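Local coordinates for fiber protein 2 (Fowl adenovirus 1, PDB 2VTW), which probably forms the short-fibre spikes at the capsid vertices and attaches the virion to a host receptor, this chain being the trimeric fibre's C-terminal head domain, at residues W75-S78 with C83-S86; S78-C83 with I88-L93. All blocks are in the same frame, centred on the assembly; numbering follows the deposited sequence.

In the fold
The connection from strand 71-76 to strand 92-94, two strands that both pair with strand 4-23, holds its shape by folding back on itself in two steps. Interaction 1 is the buried one, its centre about 8 Å from the centre of the chain: the strand end receives 83-86 through polar bonds, a bridging water and one proline-on-indole contact. Interaction 2 starts from the same turn, sharing S78 and C83, but its centre lies about 13 Å from that of the chain and it is partly buried; leucine packing joins its segments, while a sulfate occupies the turn. N84 ties the two together, its amide nitrogen bonding the carbonyls of L80 and I88. Both contacts lie within one subunit.

Interaction 1: residues W75-S78 with C83-S86; sequences WVSS and CNPS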
ATOM      1  N   TRP A  75       2.881 -11.659 -15.170  1.00 20.57           N
ATOM      2  CA  TRP A  75       4.262 -11.190 -15.061  1.00 19.99           C
ATOM      3  C   TRP A  75       4.395  -9.786 -15.598  1.00 19.83           C
ATOM      4  O   TRP A  75       4.055  -9.539 -16.746  1.00 19.78           O
ATOM      5  CB  TRP A  75       5.197 -12.126 -15.850  1.00 19.50           C
ATOM      6  CG  TRP A  75       5.443 -13.388 -15.137  1.00 17.29           C
ATOM      7  CD1 TRP A  75       4.804 -14.564 -15.321  1.00 16.99           C
ATOM      8  CD2 TRP A  75       6.398 -13.602 -14.085  1.00 17.37           C
ATOM      9  NE1 TRP A  75       5.294 -15.504 -14.448  1.00 18.65           N
ATOM     10  CE2 TRP A  75       6.271 -14.932 -13.674  1.00 18.81           C
ATOM     11  CE3 TRP A  75       7.320 -12.785 -13.432  1.00 17.67           C
ATOM     12  CZ2 TRP A  75       7.058 -15.474 -12.664  1.00 19.36           C
ATOM     13  CZ3 TRP A  75       8.093 -13.319 -12.438  1.00 17.18           C
ATOM     14  CH2 TRP A  75       7.971 -14.647 -12.064  1.00 16.78           C
ATOM     15  N   VAL A  76       4.857  -8.844 -14.778  1.00 19.74           N
ATOM     16  CA  VAL A  76       5.228  -7.517 -15.301  1.00 20.23           C
ATOM     17  C   VAL A  76       6.734  -7.507 -15.554  1.00 20.97           C
ATOM     18  O   VAL A  76       7.534  -7.880 -14.663  1.00 21.15           O
ATOM     19  CB  VAL A  76       4.824  -6.357 -14.379  1.00 19.75           C
ATOM     20  CG1 VAL A  76       5.422  -5.043 -14.852  1.00 16.22           C
ATOM     21  CG2 VAL A  76       3.310  -6.260 -14.326  1.00 19.73           C
ATOM     22  N   SER A  77       7.102  -7.076 -16.764  1.00 21.39           N
ATOM     23  CA  SER A  77       8.479  -7.166 -17.258  1.00 21.25           C
ATOM     24  C   SER A  77       8.894  -5.842 -17.808  1.00 20.99           C
ATOM     25  O   SER A  77       8.065  -5.121 -18.345  1.00 19.86           O
ATOM     26  CB  SER A  77       8.599  -8.246 -18.331  1.00 22.43           C
ATOM     27  OG  SER A  77       9.930  -8.350 -18.823  1.00 25.62           O
ATOM     28  N   SER A  78      10.168  -5.504 -17.572  1.00 20.44           N
ATOM     29  CA  SER A  78      10.852  -4.404 -18.209  1.00 21.18           C
ATOM     30  C   SER A  78      11.761  -4.896 -19.384  1.00 21.36           C
ATOM     31  O   SER A  78      12.388  -4.079 -20.028  1.00 21.21           O
ATOM     32  CB  SER A  78      11.730  -3.658 -17.198  1.00 20.59           C
ATOM     33  OG  SER A  78      12.758  -4.502 -16.680  1.00 21.00           O
ATOM     34  N   CYS A  83      12.859 -11.236 -21.878  1.00 26.77           N
ATOM     35  CA  CYS A  83      12.166 -12.011 -20.821  1.00 26.70           C
ATOM     36  C   CYS A  83      10.804 -11.379 -20.456  1.00 26.77           C
ATOM     37  O   CYS A  83      10.728 -10.447 -19.664  1.00 27.00           O
ATOM     38  CB  CYS A  83      13.076 -12.144 -19.594  1.00 25.89           C
ATOM     39  SG  CYS A  83      12.508 -13.332 -18.421  1.00 25.50           S
ATOM     40  N   ASN A  84       9.746 -11.903 -21.071  1.00 27.15           N
ATOM     41  CA  ASN A  84       8.419 -11.298 -21.080  1.00 26.71           C
ATOM     42  C   ASN A  84       7.334 -12.384 -21.160  1.00 26.46           C
ATOM     43  O   ASN A  84       6.577 -12.432 -22.113  1.00 26.72           O
ATOM     44  CB  ASN A  84       8.314 -10.349 -22.267  1.00 26.36           C
ATOM     45  CG  ASN A  84       7.143  -9.392 -22.160  1.00 27.91           C
ATOM     46  OD1 ASN A  84       6.368  -9.425 -21.180  1.00 27.30           O
ATOM     47  ND2 ASN A  84       7.021  -8.499 -23.142  1.00 25.16           N
ATOM     48  N   PRO A  85       7.244 -13.245 -20.137  1.00 26.80           N
ATOM     49  CA  PRO A  85       6.359 -14.422 -20.149  1.00 26.92           C
ATOM     50  C   PRO A  85       4.879 -14.140 -20.446  1.00 27.15           C
ATOM     51  O   PRO A  85       4.198 -15.013 -20.992  1.00 28.33           O
ATOM     52  CB  PRO A  85       6.496 -14.984 -18.733  1.00 27.20           C
ATOM     53  CG  PRO A  85       7.721 -14.384 -18.166  1.00 26.55           C
ATOM     54  CD  PRO A  85       8.005 -13.132 -18.877  1.00 26.80           C
ATOM     55  N   SER A  86       4.420 -12.935 -20.104  1.00 26.59           N
ATOM     56  CA  SER A  86       3.011 -12.522 -20.198  1.00 26.42           C
ATOM     57  C   SER A  86       2.739 -11.586 -21.358  1.00 26.44           C
ATOM     58  O   SER A  86       1.605 -11.222 -21.585  1.00 26.40           O
ATOM     59  CB  SER A  86       2.556 -11.842 -18.874  1.00 25.69           C
ATOM     60  OG  SER A  86       2.405 -12.814 -17.842  1.00 22.06           O
TER
HETATM   61  O   HOH W   1       5.767 -10.538 -18.877  1.00 21.27           O
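W75 and S86 meet at the end of strand 71-76, where W75 N donates a nearly straight hydrogen bond (167°) to S86 OG at 2.9 Å. With chi1 of -73°, S86 turns its hydroxyl back beside its own backbone N, and the oxygen ends up in the plane of the W75 indole, at its edge. The same hydroxyl bonds to the carbonyl of N20, so it links strand 71-76 to strand 4-23, its antiparallel neighbour in the sheet. P85 meets the indole over a face instead: its CG lies 4.2 Å from the centroid of the five-membered ring, in a CH-pi contact, while P85 CB reaches W75 CD1 at 3.8 Å. In the beta-sheet framework of the fibre head this indole also meets the rings of F115 and Y124, which places the loop's proline at the margin of an aromatic cluster. A water between the segments has three partners here; it accepts from S86 N at 3.0 Å and donates to W75 O at 2.9 Å and to N84 OD1 at 2.6 Å. Further along, S77 extends its OG anti to its own N, toward C83 O. The modelled separation of S77 OG and C83 O, 2.4 Å, is doubtfully short for the hydrogen bond it represents, and the same OG also bonds to F79 N.

Interaction 2: residues S78-C83 with I88-L93; sequences SFLTQC and IGQGTL. With SO4 (sulfate ion), chain G.
L80 lies against I88, G89 and Q90 where the connection from strand 71-76 doubles back toward strand 92-94, from an alpha-turn closed by the backbone bond from C83 N to F79 O. The contact between segments is one of van der Waals packing. The two methyls of L80 divide the work: CD2 approaches I88 CB at 3.8 Å and rests beside that residue's carbonyl oxygen, while CD1 lies 3.6 Å from G89 O. Those carbonyls bond to N84 ND2 and S9 OG respectively. Q90 bends at chi2 (-75°), which folds its amide back alongside the leucine and leaves Q90 NE2 3.7 Å from L80 CB. Beyond this pair of segments L80 also touches F7 of strand 4-23.

Of the two segments, the turn alone holds the sulfate, probably from the crystallisation liquor, much as the start of a helix can hold an anion. Sulfate O3 accepts from T81 N at 2.9 Å and, almost straight (175°), from Q82 N at 2.7 Å; the T81 hydroxyl adds a weak bond. F79 turns its ring edge to the ion. Of the Q82 amide, OE1 bonds to Y164 OH while NE2 reaches sulfate O1 at 3.2 Å.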
ATOM      1  N   SER A  78      10.168  -5.504 -17.572  1.00 20.44           N
ATOM      2  CA  SER A  78      10.852  -4.404 -18.209  1.00 21.18           C
ATOM      3  C   SER A  78      11.761  -4.896 -19.384  1.00 21.36           C
ATOM      4  O   SER A  78      12.388  -4.079 -20.028  1.00 21.21           O
ATOM      5  CB  SER A  78      11.730  -3.658 -17.198  1.00 20.59           C
ATOM      6  OG  SER A  78      12.758  -4.502 -16.680  1.00 21.00           O
ATOM      7  N   PHE A  79      11.829  -6.211 -19.608  1.00 22.18           N
ATOM      8  CA  PHE A  79      12.643  -6.832 -20.673  1.00 23.03           C
ATOM      9  C   PHE A  79      11.672  -7.392 -21.716  1.00 23.31           C
ATOM     10  O   PHE A  79      11.380  -8.601 -21.743  1.00 22.28           O
ATOM     11  CB  PHE A  79      13.500  -7.972 -20.116  1.00 23.27           C
ATOM     12  CG  PHE A  79      14.427  -7.562 -18.990  1.00 23.84           C
ATOM     13  CD1 PHE A  79      15.592  -6.853 -19.249  1.00 23.98           C
ATOM     14  CD2 PHE A  79      14.127  -7.892 -17.670  1.00 22.85           C
ATOM     15  CE1 PHE A  79      16.450  -6.498 -18.222  1.00 25.18           C
ATOM     16  CE2 PHE A  79      14.976  -7.543 -16.642  1.00 22.87           C
ATOM     17  CZ  PHE A  79      16.140  -6.847 -16.910  1.00 24.36           C
ATOM     18  N   LEU A  80      11.140  -6.496 -22.533  1.00 24.11           N
ATOM     19  CA  LEU A  80       9.991  -6.817 -23.359  1.00 25.52           C
ATOM     20  C   LEU A  80      10.322  -7.759 -24.498  1.00 26.74           C
ATOM     21  O   LEU A  80       9.405  -8.354 -25.047  1.00 26.75           O
ATOM     22  CB  LEU A  80       9.332  -5.548 -23.910  1.00 26.24           C
ATOM     23  CG  LEU A  80       8.768  -4.575 -22.861  1.00 27.44           C
ATOM     24  CD1 LEU A  80       8.031  -3.415 -23.495  1.00 27.90           C
ATOM     25  CD2 LEU A  80       7.866  -5.337 -21.880  1.00 25.71           C
ATOM     26  N   THR A  81      11.607  -7.917 -24.841  1.00 27.31           N
ATOM     27  CA  THR A  81      12.012  -8.950 -25.814  1.00 28.26           C
ATOM     28  C   THR A  81      12.747 -10.129 -25.177  1.00 28.24           C
ATOM     29  O   THR A  81      12.400 -11.280 -25.447  1.00 28.69           O
ATOM     30  CB  THR A  81      12.811  -8.330 -27.009  1.00 28.96           C
ATOM     31  OG1 THR A  81      13.844  -7.468 -26.508  1.00 33.03           O
ATOM     32  CG2 THR A  81      11.895  -7.496 -27.871  1.00 28.64           C
ATOM     33  N   GLN A  82      13.703  -9.865 -24.285  1.00 28.11           N
ATOM     34  CA  GLN A  82      14.508 -10.944 -23.683  1.00 27.91           C
ATOM     35  C   GLN A  82      13.799 -11.810 -22.634  1.00 27.54           C
ATOM     36  O   GLN A  82      14.135 -12.991 -22.473  1.00 27.04           O
ATOM     37  CB  GLN A  82      15.785 -10.385 -23.031  1.00 28.22           C
ATOM     38  CG  GLN A  82      16.696  -9.527 -23.903  1.00 29.20           C
ATOM     39  CD  GLN A  82      17.929  -9.060 -23.136  1.00 29.26           C
ATOM     40  OE1 GLN A  82      18.751  -9.878 -22.708  1.00 33.69           O
ATOM     41  NE2 GLN A  82      18.053  -7.755 -22.936  1.00 29.72           N
ATOM     42  N   CYS A  83      12.859 -11.236 -21.878  1.00 26.77           N
ATOM     43  CA  CYS A  83      12.166 -12.011 -20.821  1.00 26.70           C
ATOM     44  C   CYS A  83      10.804 -11.379 -20.456  1.00 26.77           C
ATOM     45  O   CYS A  83      10.728 -10.447 -19.664  1.00 27.00           O
ATOM     46  CB  CYS A  83      13.076 -12.144 -19.594  1.00 25.89           C
ATOM     47  SG  CYS A  83      12.508 -13.332 -18.421  1.00 25.50           S
ATOM     48  N   ILE A  88       3.778  -8.412 -22.068  1.00 26.25           N
ATOM     49  CA  ILE A  88       3.599  -6.978 -21.900  1.00 26.65           C
ATOM     50  C   ILE A  88       4.064  -6.318 -23.186  1.00 27.23           C
ATOM     51  O   ILE A  88       5.161  -6.579 -23.641  1.00 27.31           O
ATOM     52  CB  ILE A  88       4.376  -6.402 -20.668  1.00 26.19           C
ATOM     53  CG1 ILE A  88       4.012  -7.159 -19.385  1.00 25.65           C
ATOM     54  CG2 ILE A  88       4.079  -4.931 -20.454  1.00 25.03           C
ATOM     55  CD1 ILE A  88       2.508  -7.300 -19.139  1.00 24.15           C
ATOM     56  N   GLY A  89       3.209  -5.469 -23.756  1.00 28.02           N
ATOM     57  CA  GLY A  89       3.483  -4.788 -25.002  1.00 28.36           C
ATOM     58  C   GLY A  89       4.348  -3.555 -24.832  1.00 28.98           C
ATOM     59  O   GLY A  89       4.507  -3.018 -23.722  1.00 28.38           O
ATOM     60  N   GLN A  90       4.907  -3.102 -25.951  1.00 29.67           N
ATOM     61  CA  GLN A  90       5.718  -1.888 -25.991  1.00 30.48           C
ATOM     62  C   GLN A  90       4.750  -0.823 -25.617  1.00 31.02           C
ATOM     63  O   GLN A  90       3.557  -0.968 -25.869  1.00 31.55           O
ATOM     64  CB  GLN A  90       6.254  -1.610 -27.405  1.00 31.18           C
ATOM     65  CG  GLN A  90       7.135  -2.730 -27.996  1.00 34.67           C
ATOM     66  CD  GLN A  90       8.528  -2.787 -27.391  1.00 39.12           C
ATOM     67  OE1 GLN A  90       9.093  -1.750 -27.020  1.00 42.46           O
ATOM     68  NE2 GLN A  90       9.102  -4.004 -27.293  1.00 41.52           N
ATOM     69  N   GLY A  91       5.225   0.264 -25.043  1.00 31.30           N
ATOM     70  CA  GLY A  91       4.296   1.227 -24.513  1.00 30.98           C
ATOM     71  C   GLY A  91       4.760   2.616 -24.782  1.00 31.41           C
ATOM     72  O   GLY A  91       5.287   2.903 -25.846  1.00 32.30           O
ATOM     73  N   THR A  92       4.594   3.479 -23.798  1.00 30.90           N
ATOM     74  CA  THR A  92       4.904   4.882 -23.930  1.00 30.66           C
ATOM     75  C   THR A  92       5.801   5.225 -22.745  1.00 30.61           C
ATOM     76  O   THR A  92       5.466   4.898 -21.588  1.00 29.04           O
ATOM     77  CB  THR A  92       3.597   5.701 -23.906  1.00 30.66           C
ATOM     78  OG1 THR A  92       2.700   5.173 -24.894  1.00 32.22           O
ATOM     79  CG2 THR A  92       3.846   7.195 -24.157  1.00 31.40           C
ATOM     80  N   LEU A  93       6.948   5.838 -23.048  1.00 30.16           N
ATOM     81  CA  LEU A  93       7.943   6.206 -22.044  1.00 30.55           C
ATOM     82  C   LEU A  93       7.891   7.706 -21.892  1.00 30.47           C
ATOM     83  O   LEU A  93       7.620   8.401 -22.862  1.00 30.07           O
ATOM     84  CB  LEU A  93       9.342   5.703 -22.454  1.00 29.96           C
ATOM     85  CG  LEU A  93       9.481   4.172 -22.302  1.00 30.32           C
ATOM     86  CD1 LEU A  93      10.477   3.555 -23.257  1.00 30.00           C
ATOM     87  CD2 LEU A  93       9.814   3.765 -20.839  1.00 29.37           C
TER
HETATM   88  S   SO4 G1411      14.983  -6.006 -23.787  1.00 36.48           S
HETATM   89  O1  SO4 G1411      15.685  -5.711 -22.552  1.00 39.26           O
HETATM   90  O2  SO4 G1411      15.984  -6.158 -24.825  1.00 40.81           O
HETATM   91  O3  SO4 G1411      14.221  -7.239 -23.705  1.00 34.82           O
HETATM   92  O4  SO4 G1411      14.191  -4.848 -24.134  1.00 38.06           O